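Flagellar hook-associated protein 2 (Helicobacter pylori, PDB 6IWY) caps the distal tip of the growing flagellar filament, promoting flagellin polymerisation there and preventing the exported subunits from leaking away unpolymerised. Local coordinates at residues A[85-88]-A[89-93]; A[346-349]-A[350-353]; A[159-162]-A[163-167]. All coordinates share one frame; numbering follows the deposited sequence.

Contact 1 (A[85-88]-A[89-93]); sequences VAQS and ITDAT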
loop_
_atom_site.group_PDB
_atom_site.type_symbol
_atom_site.label_atom_id
_atom_site.label_comp_id
_atom_site.label_asym_id
_atom_site.label_seq_id
_atom_site.Cartn_x
_atom_site.Cartn_y
_atom_site.Cartn_z
ATOM N N VAL A 85 0.627 -17.973 -4.337
ATOM C CA VAL A 85 0.658 -16.538 -4.028
ATOM C C VAL A 85 1.872 -16.171 -3.177
ATOM O O VAL A 85 2.458 -15.119 -3.349
ATOM C CB VAL A 85 -0.582 -16.060 -3.280
ATOM C CG1 VAL A 85 -0.385 -14.604 -2.868
ATOM C CG2 VAL A 85 -1.814 -16.202 -4.131
ATOM N N ALA A 86 2.247 -17.047 -2.265
ATOM C CA ALA A 86 3.393 -16.800 -1.411
ATOM C C ALA A 86 4.622 -16.582 -2.272
ATOM O O ALA A 86 5.377 -15.639 -2.071
ATOM C CB ALA A 86 3.612 -17.955 -0.480
ATOM N N GLN A 87 4.817 -17.472 -3.237
ATOM C CA GLN A 87 6.000 -17.431 -4.078
ATOM C C GLN A 87 5.980 -16.232 -5.033
ATOM O O GLN A 87 7.049 -15.629 -5.418
ATOM C CB GLN A 87 6.079 -18.673 -4.957
ATOM C CG GLN A 87 7.358 -18.705 -5.839
ATOM C CD GLN A 87 8.631 -18.911 -5.010
ATOM O OE1 GLN A 87 8.666 -19.775 -4.140
ATOM N NE2 GLN A 87 9.668 -18.105 -5.264
ATOM N N SER A 88 4.761 -15.908 -5.466
ATOM C CA SER A 88 4.625 -14.872 -6.441
ATOM C C SER A 88 4.952 -13.527 -5.772
ATOM O O SER A 88 5.475 -12.657 -6.445
ATOM C CB SER A 88 3.252 -14.927 -7.119
ATOM O OG SER A 88 2.286 -14.166 -6.440
ATOM N N ILE A 89 4.692 -13.379 -4.457
ATOM C CA ILE A 89 5.097 -12.167 -3.716
ATOM C C ILE A 89 6.605 -12.043 -3.714
ATOM O O ILE A 89 7.159 -10.993 -4.049
ATOM C CB ILE A 89 4.597 -12.146 -2.262
ATOM C CG1 ILE A 89 3.106 -11.871 -2.232
ATOM C CG2 ILE A 89 5.346 -11.085 -1.456
ATOM C CD1 ILE A 89 2.503 -12.045 -0.896
ATOM N N THR A 90 7.261 -13.135 -3.354
ATOM C CA THR A 90 8.715 -13.236 -3.421
ATOM C C THR A 90 9.305 -12.929 -4.821
ATOM O O THR A 90 10.326 -12.210 -4.953
ATOM C CB THR A 90 9.137 -14.653 -3.056
ATOM O OG1 THR A 90 8.563 -15.004 -1.778
ATOM C CG2 THR A 90 10.653 -14.774 -3.037
ATOM N N ASP A 91 8.668 -13.473 -5.858
ATOM C CA ASP A 91 9.130 -13.260 -7.245
ATOM C C ASP A 91 8.862 -11.827 -7.759
ATOM O O ASP A 91 9.682 -11.257 -8.456
ATOM C CB ASP A 91 8.481 -14.279 -8.204
ATOM C CG ASP A 91 9.051 -15.731 -8.057
ATOM O OD1 ASP A 91 10.064 -16.022 -7.334
ATOM O OD2 ASP A 91 8.478 -16.612 -8.734
ATOM N N ALA A 92 7.708 -11.251 -7.435
ATOM C CA ALA A 92 7.453 -9.858 -7.797
ATOM C C ALA A 92 8.539 -8.910 -7.263
ATOM O O ALA A 92 8.954 -7.993 -7.964
ATOM C CB ALA A 92 6.080 -9.396 -7.306
ATOM N N THR A 93 8.981 -9.145 -6.026
ATOM C CA THR A 93 9.857 -8.229 -5.300
ATOM C C THR A 93 11.344 -8.572 -5.381
ATOM O O THR A 93 12.165 -7.873 -4.790
ATOM C CB THR A 93 9.489 -8.249 -3.800
ATOM O OG1 THR A 93 9.571 -9.603 -3.314
ATOM C CG2 THR A 93 8.088 -7.677 -3.549
#
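The carbonyl oxygen of V85 is gripped twice: I89 N donates to V85 O at 3.0 Å in the regular helical bond, and the hydroxyl of S88 reaches the same oxygen, OG to O 3.2 Å, both from one face of the carbonyl plane. The next carbonyl along, A86 O, also takes a side-chain hydroxyl. T90 OG1 donates to A86 O at 3.3 Å, while the backbone N of T90 contributes a weak bond; chi1 of -54° holds OG1 beside the backbone N and so within reach of the preceding turn. The same hydroxyl is bonded to G99 N, which ties the helix to strand 97-103. The backbone ladder goes on through D91 N to Q87 O (2.7 Å) and A92 N to S88 O (2.8 Å).

On the exposed side the amide of Q87 reaches across to the carboxylate of D91. The Q87 chain bends at chi2 (69°), bringing NE2 to D91 OD1 at 3.0 Å. The acceptor lies almost in the amide plane, yet the amide meets the carboxylate from above, the two planes being 52° apart. On the buried side V85 CG1 approaches I89 CD1 at 4.3 Å, these side chains facing L112 and V114 of strand 110-116. Polar i to i+4 pairing on one side and apolar residues on the other make helix 82-92 a clear example of an amphipathic helix laid against a beta sheet.

Contact 2 (A[346-349]-A[350-353]); sequences VQSY and EASQ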
loop_
_atom_site.group_PDB
_atom_site.type_symbol
_atom_site.label_atom_id
_atom_site.label_comp_id
_atom_site.label_asym_id
_atom_site.label_seq_id
_atom_site.Cartn_x
_atom_site.Cartn_y
_atom_site.Cartn_z
ATOM N N VAL A 346 -11.895 -10.547 -13.471
ATOM C CA VAL A 346 -10.753 -9.829 -12.886
ATOM C C VAL A 346 -11.314 -8.808 -11.977
ATOM O O VAL A 346 -12.356 -8.256 -12.265
ATOM C CB VAL A 346 -9.865 -9.113 -13.910
ATOM C CG1 VAL A 346 -10.670 -8.162 -14.716
ATOM C CG2 VAL A 346 -8.758 -8.369 -13.210
ATOM N N GLN A 347 -10.610 -8.572 -10.878
ATOM C CA GLN A 347 -11.018 -7.602 -9.882
ATOM C C GLN A 347 -9.904 -6.640 -9.534
ATOM O O GLN A 347 -8.750 -7.014 -9.363
ATOM C CB GLN A 347 -11.458 -8.320 -8.606
ATOM C CG GLN A 347 -12.864 -8.779 -8.675
ATOM C CD GLN A 347 -13.290 -9.582 -7.485
ATOM O OE1 GLN A 347 -12.880 -9.329 -6.346
ATOM N NE2 GLN A 347 -14.127 -10.579 -7.736
ATOM N N SER A 348 -10.271 -5.383 -9.371
ATOM C CA SER A 348 -9.372 -4.415 -8.772
ATOM C C SER A 348 -8.951 -4.897 -7.393
ATOM O O SER A 348 -9.713 -5.580 -6.702
ATOM C CB SER A 348 -10.072 -3.090 -8.597
ATOM O OG SER A 348 -10.023 -2.728 -7.233
ATOM N N TYR A 349 -7.749 -4.516 -6.983
ATOM C CA TYR A 349 -7.314 -4.674 -5.600
ATOM C C TYR A 349 -8.380 -4.143 -4.666
ATOM O O TYR A 349 -8.773 -4.820 -3.700
ATOM C CB TYR A 349 -6.032 -3.921 -5.312
ATOM C CG TYR A 349 -5.747 -3.774 -3.837
ATOM C CD1 TYR A 349 -5.078 -4.775 -3.134
ATOM C CD2 TYR A 349 -6.184 -2.661 -3.120
ATOM C CE1 TYR A 349 -4.808 -4.667 -1.791
ATOM C CE2 TYR A 349 -5.911 -2.533 -1.765
ATOM C CZ TYR A 349 -5.215 -3.550 -1.110
ATOM O OH TYR A 349 -4.935 -3.457 0.234
ATOM N N GLU A 350 -8.827 -2.928 -4.953
ATOM C CA GLU A 350 -9.852 -2.263 -4.161
ATOM C C GLU A 350 -11.088 -3.131 -4.111
ATOM O O GLU A 350 -11.609 -3.383 -3.060
ATOM C CB GLU A 350 -10.174 -0.871 -4.770
ATOM C CG GLU A 350 -11.241 -0.051 -4.085
ATOM C CD GLU A 350 -11.327 1.368 -4.629
ATOM O OE1 GLU A 350 -10.918 1.594 -5.813
ATOM O OE2 GLU A 350 -11.818 2.255 -3.870
ATOM N N ALA A 351 -11.541 -3.630 -5.249
ATOM C CA ALA A 351 -12.725 -4.467 -5.244
ATOM C C ALA A 351 -12.566 -5.791 -4.440
ATOM O O ALA A 351 -13.565 -6.290 -3.930
ATOM C CB ALA A 351 -13.182 -4.731 -6.645
ATOM N N SER A 352 -11.332 -6.304 -4.293
ATOM C CA SER A 352 -11.038 -7.618 -3.703
ATOM C C SER A 352 -10.272 -7.571 -2.394
ATOM O O SER A 352 -10.097 -8.597 -1.708
ATOM C CB SER A 352 -10.189 -8.425 -4.670
ATOM O OG SER A 352 -8.928 -7.806 -4.793
ATOM N N GLN A 353 -9.822 -6.395 -2.011
ATOM C CA GLN A 353 -9.189 -6.250 -0.702
ATOM C C GLN A 353 -9.951 -6.873 0.457
ATOM O O GLN A 353 -9.339 -7.464 1.308
ATOM C CB GLN A 353 -8.977 -4.782 -0.371
ATOM C CG GLN A 353 -8.079 -4.556 0.850
ATOM C CD GLN A 353 -8.837 -4.249 2.124
ATOM O OE1 GLN A 353 -9.978 -3.741 2.092
ATOM N NE2 GLN A 353 -8.188 -4.501 3.263
#
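Capping comes first among the polar interactions that tie S348 to A351. S348 occupies the N-cap position, and its OG accepts from A351 N at 2.7 Å with an N-H...O angle of 161°, so the side chain supplies an acceptor to a first-turn amide, the usual work of an N-cap. Behind the cap, the backbone closes on Y349 O, which takes two donors from different directions: Q353 N approaches nearly along the C=O axis, whereas S352 N, 3.0 Å from Y349 O, stands well above the carbonyl plane. S352 N also bonds weakly to S348 O. The hydroxyl of S352 sits over this start of the helix, OG lying 3.0 Å from S348 O and 3.2 Å from Y349 O; its strongest partner, however, is the hydroxyl of T61.

Van der Waals and CH-pi contacts make up the second group. Y349 and Q353 lie side by side and point the same way, each with CG anti to its own backbone N (chi1 165° for Y349). This places Q353 CB over one face of the phenol ring, 4.2 Å from the centroid, in a CH-pi contact offset toward the rim, and carries Q353 CG to within 3.4 Å of Y349 OH. The phenol hydroxyl itself is bonded to R225 O. Elsewhere, Q347 OE1 lies 3.3 Å from S352 CB.

The cap thus marks the switch from strand 344-347 to helix 349-356. The strand pairs antiparallel with strand 322-327, and Q347 also bonds through its backbone to D60, while E350, through a salt bridge to K158, links the new helix to strand 154-158.

Contact 3 (A[159-162]-A[163-167]); sequences GADG and NMHEV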
loop_
_atom_site.group_PDB
_atom_site.type_symbol
_atom_site.label_atom_id
_atom_site.label_comp_id
_atom_site.label_asym_id
_atom_site.label_seq_id
_atom_site.Cartn_x
_atom_site.Cartn_y
_atom_site.Cartn_z
ATOM N N GLY A 159 -14.834 6.959 2.174
ATOM C CA GLY A 159 -15.486 6.728 3.467
ATOM C C GLY A 159 -16.104 5.350 3.663
ATOM O O GLY A 159 -16.177 4.528 2.767
ATOM N N ALA A 160 -16.576 5.132 4.873
ATOM C CA ALA A 160 -17.306 3.928 5.241
ATOM C C ALA A 160 -18.448 3.577 4.262
ATOM O O ALA A 160 -18.794 2.413 4.115
ATOM C CB ALA A 160 -17.845 4.093 6.636
ATOM N N ASP A 161 -19.011 4.583 3.596
ATOM C CA ASP A 161 -20.117 4.400 2.657
ATOM C C ASP A 161 -19.686 4.138 1.206
ATOM O O ASP A 161 -20.543 4.050 0.327
ATOM C CB ASP A 161 -21.014 5.647 2.681
ATOM C CG ASP A 161 -20.306 6.897 2.165
ATOM O OD1 ASP A 161 -19.086 6.844 1.887
ATOM O OD2 ASP A 161 -20.965 7.951 2.028
ATOM N N GLY A 162 -18.373 4.070 0.952
ATOM C CA GLY A 162 -17.832 3.892 -0.407
ATOM C C GLY A 162 -17.724 5.148 -1.276
ATOM O O GLY A 162 -17.312 5.064 -2.434
ATOM N N ASN A 163 -18.069 6.315 -0.727
ATOM C CA ASN A 163 -17.997 7.579 -1.467
ATOM C C ASN A 163 -16.817 8.388 -0.990
ATOM O O ASN A 163 -16.498 8.325 0.200
ATOM C CB ASN A 163 -19.255 8.402 -1.213
ATOM C CG ASN A 163 -20.520 7.669 -1.612
ATOM O OD1 ASN A 163 -20.778 7.450 -2.797
ATOM N ND2 ASN A 163 -21.322 7.293 -0.625
ATOM N N MET A 164 -16.187 9.164 -1.886
ATOM C CA MET A 164 -15.153 10.123 -1.466
ATOM C C MET A 164 -15.796 11.270 -0.653
ATOM O O MET A 164 -16.882 11.766 -0.974
ATOM C CB MET A 164 -14.355 10.693 -2.656
ATOM C CG MET A 164 -13.529 9.697 -3.478
ATOM S SD MET A 164 -12.183 8.841 -2.601
ATOM C CE MET A 164 -11.090 10.203 -2.165
ATOM N N HIS A 165 -15.118 11.663 0.417
ATOM C CA HIS A 165 -15.534 12.811 1.273
ATOM C C HIS A 165 -14.331 13.642 1.660
ATOM O O HIS A 165 -13.228 13.156 1.709
ATOM C CB HIS A 165 -16.190 12.337 2.558
ATOM C CG HIS A 165 -17.448 11.573 2.334
ATOM N ND1 HIS A 165 -18.674 12.186 2.203
ATOM C CD2 HIS A 165 -17.667 10.247 2.192
ATOM C CE1 HIS A 165 -19.597 11.269 1.988
ATOM N NE2 HIS A 165 -19.013 10.081 1.984
ATOM N N GLU A 166 -14.587 14.888 1.989
ATOM C CA GLU A 166 -13.566 15.877 2.227
ATOM C C GLU A 166 -13.517 16.144 3.734
ATOM O O GLU A 166 -14.532 16.393 4.358
ATOM C CB GLU A 166 -13.938 17.134 1.448
ATOM C CG GLU A 166 -12.741 17.846 0.836
ATOM C CD GLU A 166 -13.079 18.830 -0.315
ATOM O OE1 GLU A 166 -14.240 18.840 -0.830
ATOM O OE2 GLU A 166 -12.148 19.604 -0.694
ATOM N N VAL A 167 -12.347 16.021 4.332
ATOM C CA VAL A 167 -12.179 16.306 5.755
ATOM C C VAL A 167 -11.306 17.551 5.873
ATOM O O VAL A 167 -10.106 17.507 5.561
ATOM C CB VAL A 167 -11.465 15.153 6.451
ATOM C CG1 VAL A 167 -11.289 15.466 7.922
ATOM C CG2 VAL A 167 -12.218 13.824 6.215
#
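A single carboxylate, that of D161, collects three donor groups from two residues that follow it closely in the chain. N163 N donates to D161 OD1 at 2.9 Å, forming an Asx turn. The side-chain amide of the same asparagine comes from above the carboxylate plane, ND2 to D161 OD2 2.8 Å, with the amide plane standing 86° to the carboxylate. H165 supplies the third donor: its NE2 meets D161 OD2 on the syn side at 2.9 Å, near the ring plane, and bonds weakly to OD1 as well. D161 and H165 come from opposite directions, their flat groups only 29° apart, so the carboxylate faces the edge of the imidazole. With chi1 at 65°, D161 CG is set between its backbone N and carbonyl carbon, a rotamer that turns the carboxylate toward N163 and H165. The carboxylate would probably favour a protonated histidine.

The backbone forms a compact turn. G162 N bonds to G159 O at 2.9 Å, closing a type I turn, and G159 N bonds to N163 O at 2.9 Å. With G162 at positive phi, this is a type I turn plus G1 beta bulge, a classic hairpin connection; here D161 also bonds to N163 and H165 on the returning side.

The hairpin joins antiparallel neighbours 154-158 and 164-173 in a four-stranded sheet. Beyond it H165 rests on N199 and F200, and V167, further along the strand, packs against A193 and L194 of helix 179-196.

In the fold
In this central fragment of the cap protein the contacts follow one another along the chain without nesting or crossing. Contact 1 comes first, within helix 82-92; contact 3 then closes the hairpin between strands 154-158 and 164-173; contact 2 comes last, where strand 344-347 passes into helix 349-356. Contacts 1 and 3 lie on opposite sides of the chain's centre, their centres about 32 Å apart, and contact 2 is about 18 Å from each, centre to centre. Strand 61-67 relates contacts 1 and 2, since L63 touches I89 and T61 bonds to S352. K158, just before the 159-162 turn, pairs with E350 of contact 2; the nearest atoms of contacts 2 and 3 are about 6 Å apart.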